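Local coordinates for protein Crov588 (Cafeteriavirus, PDB 6NYR) that is of unknown function but folds as a circular leucine-rich-repeat solenoid built largely from FNIP repeats, at residues 67-72 and 89-94; 100-105 and 119-124; 329-334 and 350-355; 335-340 and 358-363. One frame throughout, in Å; residues are numbered along the deposited sequence.

Contact 1 of 4, residues 67-72 and 89-94; sequences KDVNFL and LEELQN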
loop_
_atom_site.group_PDB
_atom_site.type_symbol
_atom_site.label_atom_id
_atom_site.label_comp_id
_atom_site.label_asym_id
_atom_site.label_seq_id
_atom_site.Cartn_x
_atom_site.Cartn_y
_atom_site.Cartn_z
ATOM N N LYS A 67 -7.384 -11.918 -31.797
ATOM C CA LYS A 67 -7.807 -11.590 -33.149
ATOM C C LYS A 67 -6.582 -11.296 -34.007
ATOM O O LYS A 67 -5.577 -10.771 -33.517
ATOM C CB LYS A 67 -8.745 -10.375 -33.166
ATOM C CG LYS A 67 -10.024 -10.547 -32.368
ATOM C CD LYS A 67 -10.834 -11.734 -32.858
ATOM C CE LYS A 67 -12.199 -11.778 -32.193
ATOM N NZ LYS A 67 -12.923 -13.045 -32.489
ATOM N N ASP A 68 -6.667 -11.632 -35.294
ATOM C CA ASP A 68 -5.625 -11.218 -36.226
ATOM C C ASP A 68 -5.570 -9.697 -36.273
ATOM O O ASP A 68 -6.602 -9.028 -36.356
ATOM C CB ASP A 68 -5.879 -11.793 -37.617
ATOM C CG ASP A 68 -5.729 -13.301 -37.654
ATOM O OD1 ASP A 68 -6.350 -13.983 -36.811
ATOM O OD2 ASP A 68 -4.986 -13.804 -38.525
ATOM N N VAL A 69 -4.360 -9.154 -36.186
ATOM C CA VAL A 69 -4.133 -7.717 -36.094
ATOM C C VAL A 69 -3.067 -7.360 -37.119
ATOM O O VAL A 69 -1.893 -7.706 -36.941
ATOM C CB VAL A 69 -3.702 -7.295 -34.684
ATOM C CG1 VAL A 69 -3.439 -5.803 -34.625
ATOM C CG2 VAL A 69 -4.761 -7.696 -33.657
ATOM N N ASN A 70 -3.468 -6.680 -38.193
ATOM C CA ASN A 70 -2.541 -6.361 -39.266
ATOM C C ASN A 70 -2.551 -4.907 -39.714
ATOM O O ASN A 70 -1.782 -4.556 -40.617
ATOM C CB ASN A 70 -2.824 -7.256 -40.486
ATOM C CG ASN A 70 -2.341 -8.676 -40.291
ATOM O OD1 ASN A 70 -1.193 -8.999 -40.598
ATOM N ND2 ASN A 70 -3.212 -9.532 -39.769
ATOM N N PHE A 71 -3.391 -4.053 -39.130
ATOM C CA PHE A 71 -3.507 -2.673 -39.579
ATOM C C PHE A 71 -3.534 -1.712 -38.392
ATOM O O PHE A 71 -4.459 -0.923 -38.210
ATOM C CB PHE A 71 -4.744 -2.501 -40.462
ATOM C CG PHE A 71 -4.620 -3.165 -41.800
ATOM C CD1 PHE A 71 -3.765 -2.646 -42.756
ATOM C CD2 PHE A 71 -5.340 -4.306 -42.103
ATOM C CE1 PHE A 71 -3.631 -3.247 -43.988
ATOM C CE2 PHE A 71 -5.211 -4.916 -43.337
ATOM C CZ PHE A 71 -4.354 -4.383 -44.282
ATOM N N LEU A 72 -2.488 -1.762 -37.573
ATOM C CA LEU A 72 -2.369 -0.787 -36.505
ATOM C C LEU A 72 -2.064 0.593 -37.079
ATOM O O LEU A 72 -1.435 0.730 -38.134
ATOM C CB LEU A 72 -1.251 -1.162 -35.531
ATOM C CG LEU A 72 -1.468 -2.267 -34.501
ATOM C CD1 LEU A 72 -2.805 -2.185 -33.828
ATOM C CD2 LEU A 72 -1.266 -3.602 -35.214
ATOM N N LEU A 89 4.125 -14.592 -38.342
ATOM C CA LEU A 89 5.231 -13.711 -38.703
ATOM C C LEU A 89 4.780 -12.596 -39.635
ATOM O O LEU A 89 5.321 -11.486 -39.562
ATOM C CB LEU A 89 6.364 -14.521 -39.329
ATOM C CG LEU A 89 6.853 -15.690 -38.464
ATOM C CD1 LEU A 89 7.825 -16.571 -39.225
ATOM C CD2 LEU A 89 7.478 -15.165 -37.180
ATOM N N GLU A 90 3.821 -12.874 -40.520
ATOM C CA GLU A 90 3.188 -11.814 -41.293
ATOM C C GLU A 90 2.673 -10.705 -40.384
ATOM O O GLU A 90 2.940 -9.521 -40.618
ATOM C CB GLU A 90 2.047 -12.388 -42.137
ATOM C CG GLU A 90 1.219 -11.320 -42.845
ATOM C CD GLU A 90 0.515 -11.836 -44.086
ATOM O OE1 GLU A 90 1.204 -12.356 -44.988
ATOM O OE2 GLU A 90 -0.725 -11.712 -44.165
ATOM N N GLU A 91 1.914 -11.069 -39.347
ATOM C CA GLU A 91 1.404 -10.070 -38.414
ATOM C C GLU A 91 2.525 -9.180 -37.885
ATOM O O GLU A 91 2.392 -7.951 -37.838
ATOM C CB GLU A 91 0.667 -10.753 -37.257
ATOM C CG GLU A 91 0.286 -9.797 -36.138
ATOM C CD GLU A 91 -0.882 -10.289 -35.306
ATOM O OE1 GLU A 91 -1.632 -11.172 -35.773
ATOM O OE2 GLU A 91 -1.056 -9.780 -34.179
ATOM N N LEU A 92 3.638 -9.788 -37.465
ATOM C CA LEU A 92 4.733 -9.006 -36.902
ATOM C C LEU A 92 5.361 -8.107 -37.960
ATOM O O LEU A 92 5.750 -6.969 -37.673
ATOM C CB LEU A 92 5.783 -9.934 -36.298
ATOM C CG LEU A 92 5.282 -10.892 -35.217
ATOM C CD1 LEU A 92 6.450 -11.682 -34.635
ATOM C CD2 LEU A 92 4.519 -10.141 -34.136
ATOM N N GLN A 93 5.473 -8.614 -39.187
ATOM C CA GLN A 93 5.998 -7.827 -40.294
ATOM C C GLN A 93 5.074 -6.668 -40.639
ATOM O O GLN A 93 5.528 -5.653 -41.183
ATOM C CB GLN A 93 6.176 -8.755 -41.495
ATOM C CG GLN A 93 7.267 -8.407 -42.463
ATOM C CD GLN A 93 7.676 -9.623 -43.284
ATOM O OE1 GLN A 93 7.307 -10.755 -42.962
ATOM N NE2 GLN A 93 8.436 -9.394 -44.346
ATOM N N ASN A 94 3.790 -6.789 -40.314
ATOM C CA ASN A 94 2.823 -5.730 -40.554
ATOM C C ASN A 94 2.699 -4.751 -39.396
ATOM O O ASN A 94 1.930 -3.792 -39.504
ATOM C CB ASN A 94 1.448 -6.342 -40.855
ATOM C CG ASN A 94 1.391 -6.993 -42.224
ATOM O OD1 ASN A 94 2.191 -6.678 -43.108
ATOM N ND2 ASN A 94 0.443 -7.906 -42.409
#
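Asn94 gives the firmer of the two hydrogen bonds between 67-72 and 89-94. Its ND2 donates to OD1 of Asn70 over 2.7 Å. The N-H points well at the oxygen, at 162°. The oxygen lies in the amide plane of Asn94. The donor, in turn, is somewhat tilted from the carbonyl plane of Asn70. The two amide planes are turned 72° against each other, so they meet steeply and do not stack.

The second hydrogen bond is weak. Val69 N reaches OE1 of Glu91 at 3.4 Å, though the line is nearly straight. Glu91 CG is anti to the backbone N (chi1 171°), and the extended chain carries the carboxylate across to Val69.

Van der Waals contacts fill in around these bonds. Glu91 CG lies against Val69 O at 3.1 Å, and Glu91 OE2 faces CB of Val69 at 3.7 Å. The OD1 of Asn70 also lies 3.6 Å from Glu91 CA.

The charge of Glu91 is met mainly outside the pair, by a salt bridge from OE2 to Lys85. This should help keep the largely buried carboxylate ionised.

The helix 89-93 thus docks on the loop between strands 56-58 and 78-80. Asp47 takes hydrogen bonds from the backbone of Asn70 and Phe71, Val69 packs on Tyr81, and Leu92 on Phe108.

Contact 2 of 4, residues 100-105 and 119-124; sequences LKLKLG and GGLTHL
The imidazole of His123 carries the side chain of Lys101 on one face. CE of Lys101 sits 3.6 Å from the centroid of the His123 ring and only 10° off the normal, a CH-pi contact. The lysine is extended beyond CG and runs alongside the histidine, both pointing the same way. Its CG touches CB of His123 at the foot of the pair. At the ring edge, in plane, His123 ND1 donates to Thr122 OG1 at 3.1 Å, which helps fix the rotation of the ring. The ring also stacks with that of His145.

Leu100 O is gripped by three donors. His123 N approaches Leu100 O at 2.9 Å, nearly along the C=O axis. Thr122 N comes in to Leu100 O at 2.7 Å, in the carbonyl plane and on a lone pair. Thr122 OG1, placed between its backbone N and carbonyl carbon (chi1 48°), adds a bond of 2.9 Å to Leu100 O from above that plane.

Two residues on from Leu100, Leu102 N donates to His123 O at 2.8 Å. Lys101 and Leu102 thereby pair in parallel with His123 and Leu124. The leucines point to the other side of the sheet from Lys101 and His123. There CD2 of Leu102 meets CD1 of Leu124 at 4.1 Å, and Leu121 CD1 packs under CB of Leu102.

Strand 101-103 continues the ladder from 78-80 to 123-125. Short parallel strands from successive turns, with leucines turned into the core, are the hallmark of the leucine-rich-repeat solenoid.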
loop_
_atom_site.group_PDB
_atom_site.type_symbol
_atom_site.label_atom_id
_atom_site.label_comp_id
_atom_site.label_asym_id
_atom_site.label_seq_id
_atom_site.Cartn_x
_atom_site.Cartn_y
_atom_site.Cartn_z
ATOM N N LEU A 100 7.752 1.557 -30.900
ATOM C CA LEU A 100 8.940 1.620 -30.063
ATOM C C LEU A 100 8.965 0.572 -28.963
ATOM O O LEU A 100 10.046 0.118 -28.582
ATOM C CB LEU A 100 9.040 3.003 -29.410
ATOM C CG LEU A 100 9.184 4.187 -30.361
ATOM C CD1 LEU A 100 9.018 5.493 -29.609
ATOM C CD2 LEU A 100 10.536 4.134 -31.051
ATOM N N LYS A 101 7.802 0.174 -28.453
ATOM C CA LYS A 101 7.703 -0.714 -27.304
ATOM C C LYS A 101 6.687 -1.800 -27.612
ATOM O O LYS A 101 5.577 -1.509 -28.068
ATOM C CB LYS A 101 7.306 0.074 -26.058
ATOM C CG LYS A 101 8.230 1.245 -25.772
ATOM C CD LYS A 101 8.126 1.685 -24.326
ATOM C CE LYS A 101 9.064 2.843 -24.035
ATOM N NZ LYS A 101 9.001 3.235 -22.601
ATOM N N LEU A 102 7.071 -3.046 -27.361
ATOM C CA LEU A 102 6.254 -4.180 -27.762
ATOM C C LEU A 102 6.405 -5.312 -26.766
ATOM O O LEU A 102 7.528 -5.701 -26.430
ATOM C CB LEU A 102 6.659 -4.664 -29.159
ATOM C CG LEU A 102 6.130 -6.013 -29.646
ATOM C CD1 LEU A 102 4.634 -5.981 -29.876
ATOM C CD2 LEU A 102 6.882 -6.422 -30.920
ATOM N N LYS A 103 5.275 -5.834 -26.304
ATOM C CA LYS A 103 5.228 -7.135 -25.652
ATOM C C LYS A 103 4.416 -8.077 -26.534
ATOM O O LYS A 103 3.249 -7.799 -26.839
ATOM C CB LYS A 103 4.616 -7.080 -24.255
ATOM C CG LYS A 103 4.602 -8.463 -23.603
ATOM C CD LYS A 103 3.820 -8.498 -22.302
ATOM C CE LYS A 103 3.651 -9.934 -21.808
ATOM N NZ LYS A 103 2.877 -10.786 -22.763
ATOM N N LEU A 104 5.035 -9.178 -26.947
ATOM C CA LEU A 104 4.364 -10.174 -27.764
ATOM C C LEU A 104 3.356 -10.967 -26.934
ATOM O O LEU A 104 3.458 -11.067 -25.708
ATOM C CB LEU A 104 5.388 -11.129 -28.371
ATOM C CG LEU A 104 6.411 -10.485 -29.304
ATOM C CD1 LEU A 104 7.541 -11.449 -29.622
ATOM C CD2 LEU A 104 5.726 -10.007 -30.575
ATOM N N GLY A 105 2.358 -11.516 -27.624
ATOM C CA GLY A 105 1.432 -12.420 -26.971
ATOM C C GLY A 105 2.135 -13.652 -26.430
ATOM O O GLY A 105 3.198 -14.051 -26.908
ATOM N N GLY A 119 12.099 -2.061 -37.003
ATOM C CA GLY A 119 13.502 -1.699 -36.920
ATOM C C GLY A 119 13.813 -0.663 -35.861
ATOM O O GLY A 119 14.888 -0.697 -35.253
ATOM N N GLY A 120 12.890 0.259 -35.618
ATOM C CA GLY A 120 13.107 1.306 -34.646
ATOM C C GLY A 120 12.754 0.956 -33.223
ATOM O O GLY A 120 12.881 1.802 -32.332
ATOM N N LEU A 121 12.335 -0.282 -32.985
ATOM C CA LEU A 121 11.893 -0.703 -31.663
ATOM C C LEU A 121 12.988 -0.520 -30.623
ATOM O O LEU A 121 14.167 -0.774 -30.881
ATOM C CB LEU A 121 11.470 -2.168 -31.718
ATOM C CG LEU A 121 10.527 -2.706 -30.647
ATOM C CD1 LEU A 121 9.114 -2.243 -30.923
ATOM C CD2 LEU A 121 10.610 -4.225 -30.621
ATOM N N THR A 122 12.581 -0.092 -29.430
ATOM C CA THR A 122 13.499 0.087 -28.316
ATOM C C THR A 122 13.214 -0.833 -27.136
ATOM O O THR A 122 14.132 -1.134 -26.370
ATOM C CB THR A 122 13.456 1.538 -27.810
ATOM O OG1 THR A 122 12.092 1.946 -27.633
ATOM C CG2 THR A 122 14.137 2.476 -28.789
ATOM N N HIS A 123 11.971 -1.284 -26.970
ATOM C CA HIS A 123 11.568 -2.100 -25.834
ATOM C C HIS A 123 10.865 -3.342 -26.349
ATOM O O HIS A 123 9.804 -3.239 -26.975
ATOM C CB HIS A 123 10.650 -1.310 -24.889
ATOM C CG HIS A 123 11.353 -0.237 -24.115
ATOM N ND1 HIS A 123 11.995 0.824 -24.718
ATOM C CD2 HIS A 123 11.505 -0.055 -22.780
ATOM C CE1 HIS A 123 12.517 1.607 -23.792
ATOM N NE2 HIS A 123 12.232 1.097 -22.607
ATOM N N LEU A 124 11.460 -4.506 -26.102
ATOM C CA LEU A 124 10.902 -5.784 -26.523
ATOM C C LEU A 124 10.757 -6.705 -25.321
ATOM O O LEU A 124 11.697 -6.861 -24.535
ATOM C CB LEU A 124 11.778 -6.446 -27.589
ATOM C CG LEU A 124 11.342 -7.850 -28.015
ATOM C CD1 LEU A 124 9.913 -7.832 -28.534
ATOM C CD2 LEU A 124 12.291 -8.417 -29.065
#

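Contact 3 of 4, residues 329-334 and 350-355; sequences NQIITE and FNQIIT
Asn329 OD1 takes two hydrogen bonds from 350-355. The stronger comes to Asn329 OD1 from the backbone N of Asn351, at 2.7 Å. This donor stands above the carbonyl plane of the amide, 43° out of it. The weak one comes to Asn329 OD1 from NE2 of Gln352, at 3.3 Å. The two side chains cross at about a right angle, with amide planes 54° apart. Asn329 CG is anti to the backbone N (chi1 -164°), which carries the amide over to the next turn. The bend at chi2 turns the amide of Gln352 back, so that NE2 reaches Asn329 OD1.

Two waters add bridges. One accepts from Asn329 ND2 and donates to Asn351 O. The other accepts from Ile332 N at 3.1 Å and donates to Ile353 O. It spans the backbones where they are further apart.

Asn329 and Asn351 occupy equivalent places in consecutive 22-residue turns of the solenoid, and the polar link recurs. Asn307 OD1 accepts from Asn329 N, and Asn351 OD1 accepts from Asn373 N. The result is an asparagine ladder running along the solenoid, with side-chain amides bonded to the backbone of the next turn.

The remaining contacts are van der Waals. Gln330 O lies at the edge of the Phe350 ring, in its plane, 3.6 Å from CE1. CD1 of Ile332 touches the same carbon at 4.3 Å. Ile331 CG1 meets OE1 of Gln352 at 3.6 Å. The Phe350 ring stacks with that of Phe346.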
loop_
_atom_site.group_PDB
_atom_site.type_symbol
_atom_site.label_atom_id
_atom_site.label_comp_id
_atom_site.label_asym_id
_atom_site.label_seq_id
_atom_site.Cartn_x
_atom_site.Cartn_y
_atom_site.Cartn_z
ATOM N N ASN A 329 19.304 -13.143 19.729
ATOM C CA ASN A 329 19.051 -13.016 21.158
ATOM C C ASN A 329 20.364 -13.066 21.924
ATOM O O ASN A 329 20.474 -13.790 22.925
ATOM C CB ASN A 329 18.120 -14.134 21.642
ATOM C CG ASN A 329 17.528 -13.843 23.005
ATOM O OD1 ASN A 329 17.458 -12.692 23.428
ATOM N ND2 ASN A 329 17.114 -14.892 23.707
ATOM N N GLN A 330 21.357 -12.319 21.453
ATOM C CA GLN A 330 22.661 -12.267 22.093
ATOM C C GLN A 330 22.755 -11.043 22.992
ATOM O O GLN A 330 22.137 -10.007 22.730
ATOM C CB GLN A 330 23.771 -12.230 21.045
ATOM C CG GLN A 330 23.906 -13.515 20.247
ATOM C CD GLN A 330 24.251 -14.706 21.112
ATOM O OE1 GLN A 330 25.216 -14.674 21.873
ATOM N NE2 GLN A 330 23.450 -15.758 21.013
ATOM N N ILE A 331 23.539 -11.174 24.064
ATOM C CA ILE A 331 23.760 -10.049 24.960
ATOM C C ILE A 331 24.446 -8.933 24.187
ATOM O O ILE A 331 25.325 -9.178 23.349
ATOM C CB ILE A 331 24.599 -10.482 26.175
ATOM C CG1 ILE A 331 23.786 -11.406 27.082
ATOM C CG2 ILE A 331 25.090 -9.263 26.949
ATOM C CD1 ILE A 331 24.607 -12.103 28.157
ATOM N N ILE A 332 24.042 -7.699 24.462
ATOM C CA ILE A 332 24.668 -6.513 23.888
ATOM C C ILE A 332 25.180 -5.693 25.064
ATOM O O ILE A 332 24.384 -5.178 25.862
ATOM C CB ILE A 332 23.697 -5.694 23.033
ATOM C CG1 ILE A 332 23.084 -6.561 21.935
ATOM C CG2 ILE A 332 24.407 -4.506 22.401
ATOM C CD1 ILE A 332 22.095 -5.819 21.055
ATOM N N THR A 333 26.498 -5.579 25.184
ATOM C CA THR A 333 27.098 -4.810 26.259
ATOM C C THR A 333 27.454 -3.406 25.757
ATOM O O THR A 333 26.918 -2.938 24.745
ATOM C CB THR A 333 28.301 -5.566 26.848
ATOM O OG1 THR A 333 29.228 -5.910 25.811
ATOM C CG2 THR A 333 27.835 -6.832 27.573
ATOM N N GLU A 334 28.394 -2.747 26.435
ATOM C CA GLU A 334 28.453 -1.287 26.423
ATOM C C GLU A 334 28.866 -0.725 25.067
ATOM O O GLU A 334 28.100 0.008 24.430
ATOM C CB GLU A 334 29.402 -0.813 27.529
ATOM C CG GLU A 334 28.710 -0.647 28.874
ATOM C CD GLU A 334 29.630 -0.151 29.967
ATOM O OE1 GLU A 334 30.837 0.042 29.700
ATOM O OE2 GLU A 334 29.141 0.053 31.099
ATOM N N PHE A 350 14.535 -11.622 20.579
ATOM C CA PHE A 350 15.393 -10.838 21.458
ATOM C C PHE A 350 14.712 -10.600 22.802
ATOM O O PHE A 350 13.602 -10.056 22.861
ATOM C CB PHE A 350 15.762 -9.499 20.830
ATOM C CG PHE A 350 16.723 -8.698 21.669
ATOM C CD1 PHE A 350 18.054 -9.072 21.749
ATOM C CD2 PHE A 350 16.298 -7.592 22.387
ATOM C CE1 PHE A 350 18.946 -8.353 22.520
ATOM C CE2 PHE A 350 17.190 -6.869 23.161
ATOM C CZ PHE A 350 18.513 -7.251 23.225
ATOM N N ASN A 351 15.394 -10.975 23.885
ATOM C CA ASN A 351 14.849 -10.827 25.229
ATOM C C ASN A 351 15.972 -10.849 26.260
ATOM O O ASN A 351 15.938 -11.645 27.204
ATOM C CB ASN A 351 13.836 -11.940 25.505
ATOM C CG ASN A 351 13.079 -11.730 26.793
ATOM O OD1 ASN A 351 13.013 -10.617 27.310
ATOM N ND2 ASN A 351 12.511 -12.804 27.329
ATOM N N GLN A 352 16.972 -9.990 26.076
ATOM C CA GLN A 352 18.073 -9.843 27.016
ATOM C C GLN A 352 17.997 -8.508 27.748
ATOM O O GLN A 352 17.559 -7.498 27.189
ATOM C CB GLN A 352 19.429 -9.931 26.300
ATOM C CG GLN A 352 19.722 -11.251 25.629
ATOM C CD GLN A 352 19.713 -12.417 26.590
ATOM O OE1 GLN A 352 20.326 -12.366 27.655
ATOM N NE2 GLN A 352 18.999 -13.474 26.223
ATOM N N ILE A 353 18.454 -8.508 29.004
ATOM C CA ILE A 353 18.523 -7.270 29.765
ATOM C C ILE A 353 19.413 -6.282 29.014
ATOM O O ILE A 353 20.400 -6.662 28.370
ATOM C CB ILE A 353 19.071 -7.526 31.180
ATOM C CG1 ILE A 353 18.171 -8.497 31.950
ATOM C CG2 ILE A 353 19.200 -6.208 31.945
ATOM C CD1 ILE A 353 18.810 -9.064 33.210
ATOM N N ILE A 354 19.057 -5.002 29.095
ATOM C CA ILE A 354 19.829 -3.926 28.483
ATOM C C ILE A 354 20.214 -2.941 29.580
ATOM O O ILE A 354 19.341 -2.364 30.241
ATOM C CB ILE A 354 19.047 -3.222 27.364
ATOM C CG1 ILE A 354 18.908 -4.144 26.154
ATOM C CG2 ILE A 354 19.755 -1.940 26.958
ATOM C CD1 ILE A 354 17.865 -3.706 25.148
ATOM N N THR A 355 21.514 -2.749 29.769
ATOM C CA THR A 355 22.032 -2.001 30.896
ATOM C C THR A 355 22.350 -0.560 30.489
ATOM O O THR A 355 21.889 -0.074 29.450
ATOM C CB THR A 355 23.246 -2.742 31.462
ATOM O OG1 THR A 355 24.218 -2.923 30.428
ATOM C CG2 THR A 355 22.830 -4.103 31.998
HETATM O O HOH W 1 16.233 -14.619 26.680
HETATM O O HOH W 2 21.964 -6.565 26.475
#

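Contact 4 of 4, residues 335-340 and 358-363; sequences NVLPNS and VLPNSL
Leu337 CD1 is the apolar centre of this contact. Leu337 CD1 lies 3.9 Å from CD2 of Leu359 and 4.2 Å from CG1 of Val358. The two leucines run side by side and point the same way, each with CG anti to the carbonyl carbon. CB of Leu337 meets CD of Pro360 at 3.8 Å. Pro338 O lies 3.2 Å from Pro360 CB, on the same side of the ring as Leu337 CB, and Asn339 OD1 also touches Pro360 CB.

Ser362 supplies the polar part. Ser362 OG lies 2.6 Å from Asn339 O, but Leu341 O is also within reach of the hydroxyl, so the proton is not settled. A chi1 of 51° sets OG between its own backbone N and carbonyl carbon.

Ser362 lies within the type I turn from Pro360 to Leu363, which probably helps set its position. Ser340 makes a like bond back to Leu319 O, and Ser384 OG bonds to Asn361 O and Leu363 O.

Equivalent Leu-Pro-Asn-Ser segments of consecutive 22-residue turns are thus stacked. The chemistry implies two layers: leucine, valine and proline make a buried apolar layer, while serine hydroxyls lie within bonding reach of carbonyls of the preceding turn.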
loop_
_atom_site.group_PDB
_atom_site.type_symbol
_atom_site.label_atom_id
_atom_site.label_comp_id
_atom_site.label_asym_id
_atom_site.label_seq_id
_atom_site.Cartn_x
_atom_site.Cartn_y
_atom_site.Cartn_z
ATOM N N ASN A 335 30.078 -1.023 24.620
ATOM C CA ASN A 335 30.645 -0.321 23.466
ATOM C C ASN A 335 30.484 -1.128 22.183
ATOM O O ASN A 335 31.433 -1.312 21.420
ATOM C CB ASN A 335 32.109 0.003 23.732
ATOM C CG ASN A 335 32.294 0.929 24.929
ATOM O OD1 ASN A 335 32.825 0.521 25.964
ATOM N ND2 ASN A 335 31.853 2.176 24.791
ATOM N N VAL A 336 29.267 -1.597 21.924
ATOM C CA VAL A 336 28.959 -2.394 20.743
ATOM C C VAL A 336 28.163 -1.595 19.716
ATOM O O VAL A 336 28.525 -1.549 18.539
ATOM C CB VAL A 336 28.210 -3.687 21.134
ATOM C CG1 VAL A 336 27.875 -4.495 19.890
ATOM C CG2 VAL A 336 29.034 -4.503 22.119
ATOM N N LEU A 337 27.054 -0.993 20.135
ATOM C CA LEU A 337 26.232 -0.203 19.225
ATOM C C LEU A 337 26.915 1.133 18.963
ATOM O O LEU A 337 27.177 1.876 19.917
ATOM C CB LEU A 337 24.851 0.018 19.816
ATOM C CG LEU A 337 24.088 -1.253 20.204
ATOM C CD1 LEU A 337 22.808 -0.926 20.955
ATOM C CD2 LEU A 337 23.782 -2.092 18.976
ATOM N N PRO A 338 27.218 1.480 17.717
ATOM C CA PRO A 338 27.991 2.701 17.470
ATOM C C PRO A 338 27.179 3.938 17.821
ATOM O O PRO A 338 25.949 3.912 17.900
ATOM C CB PRO A 338 28.305 2.644 15.970
ATOM C CG PRO A 338 27.215 1.799 15.386
ATOM C CD PRO A 338 26.794 0.818 16.463
ATOM N N ASN A 339 27.896 5.042 18.029
ATOM C CA ASN A 339 27.278 6.293 18.452
ATOM C C ASN A 339 26.585 7.015 17.305
ATOM O O ASN A 339 26.066 8.118 17.503
ATOM C CB ASN A 339 28.316 7.189 19.125
ATOM C CG ASN A 339 28.316 7.023 20.634
ATOM O OD1 ASN A 339 27.254 6.964 21.263
ATOM N ND2 ASN A 339 29.503 6.931 21.220
ATOM N N SER A 340 26.580 6.422 16.115
ATOM C CA SER A 340 25.865 6.956 14.966
ATOM C C SER A 340 24.463 6.380 14.823
ATOM O O SER A 340 23.657 6.930 14.064
ATOM C CB SER A 340 26.667 6.656 13.689
ATOM O OG SER A 340 25.926 6.938 12.516
ATOM N N VAL A 358 24.514 1.011 26.974
ATOM C CA VAL A 358 24.508 0.144 25.801
ATOM C C VAL A 358 23.877 0.843 24.605
ATOM O O VAL A 358 24.438 0.848 23.507
ATOM C CB VAL A 358 23.772 -1.172 26.134
ATOM C CG1 VAL A 358 23.657 -2.042 24.891
ATOM C CG2 VAL A 358 24.476 -1.908 27.257
ATOM N N LEU A 359 22.705 1.430 24.803
ATOM C CA LEU A 359 22.007 2.126 23.732
ATOM C C LEU A 359 22.694 3.462 23.476
ATOM O O LEU A 359 22.843 4.259 24.409
ATOM C CB LEU A 359 20.545 2.325 24.103
ATOM C CG LEU A 359 19.735 1.028 24.233
ATOM C CD1 LEU A 359 18.325 1.312 24.758
ATOM C CD2 LEU A 359 19.673 0.269 22.911
ATOM N N PRO A 360 23.120 3.745 22.246
ATOM C CA PRO A 360 23.890 4.970 22.003
ATOM C C PRO A 360 23.026 6.214 22.138
ATOM O O PRO A 360 21.800 6.179 22.006
ATOM C CB PRO A 360 24.397 4.796 20.568
ATOM C CG PRO A 360 23.330 3.959 19.914
ATOM C CD PRO A 360 22.817 3.020 20.995
ATOM N N ASN A 361 23.696 7.335 22.407
ATOM C CA ASN A 361 22.997 8.593 22.638
ATOM C C ASN A 361 22.511 9.243 21.350
ATOM O O ASN A 361 21.958 10.346 21.404
ATOM C CB ASN A 361 23.897 9.569 23.403
ATOM C CG ASN A 361 23.820 9.375 24.905
ATOM O OD1 ASN A 361 22.734 9.224 25.469
ATOM N ND2 ASN A 361 24.975 9.384 25.563
ATOM N N SER A 362 22.694 8.591 20.206
ATOM C CA SER A 362 22.131 9.064 18.951
ATOM C C SER A 362 20.811 8.385 18.614
ATOM O O SER A 362 20.150 8.796 17.654
ATOM C CB SER A 362 23.127 8.837 17.805
ATOM O OG SER A 362 23.595 7.496 17.781
ATOM N N LEU A 363 20.401 7.379 19.389
ATOM C CA LEU A 363 19.238 6.573 19.035
ATOM C C LEU A 363 17.966 7.406 19.116
ATOM O O LEU A 363 17.649 7.975 20.167
ATOM C CB LEU A 363 19.142 5.362 19.959
ATOM C CG LEU A 363 18.386 4.153 19.403
ATOM C CD1 LEU A 363 19.202 3.488 18.294
ATOM C CD2 LEU A 363 18.049 3.166 20.510
#

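In the fold
From the N terminus, contact 1 comes first and closes a loop that contains strand 78-80. Contact 2 follows in series and joins strands 101-103 and 123-125 with no strand between. The two touch where Leu92 packs on Leu104, so helix 89-93 packs on the residue that follows strand 101-103. Far along the ring, contacts 3 and 4 tie the repeat 306-349 to the repeat 350-393. Each spans strand 343-345, and their segments alternate along the chain, so they cross. They touch through Val358 and Ile332, among others. Contacts 1 and 3 lie on opposite sides of the chain's centre, their own centres about 67 Å apart.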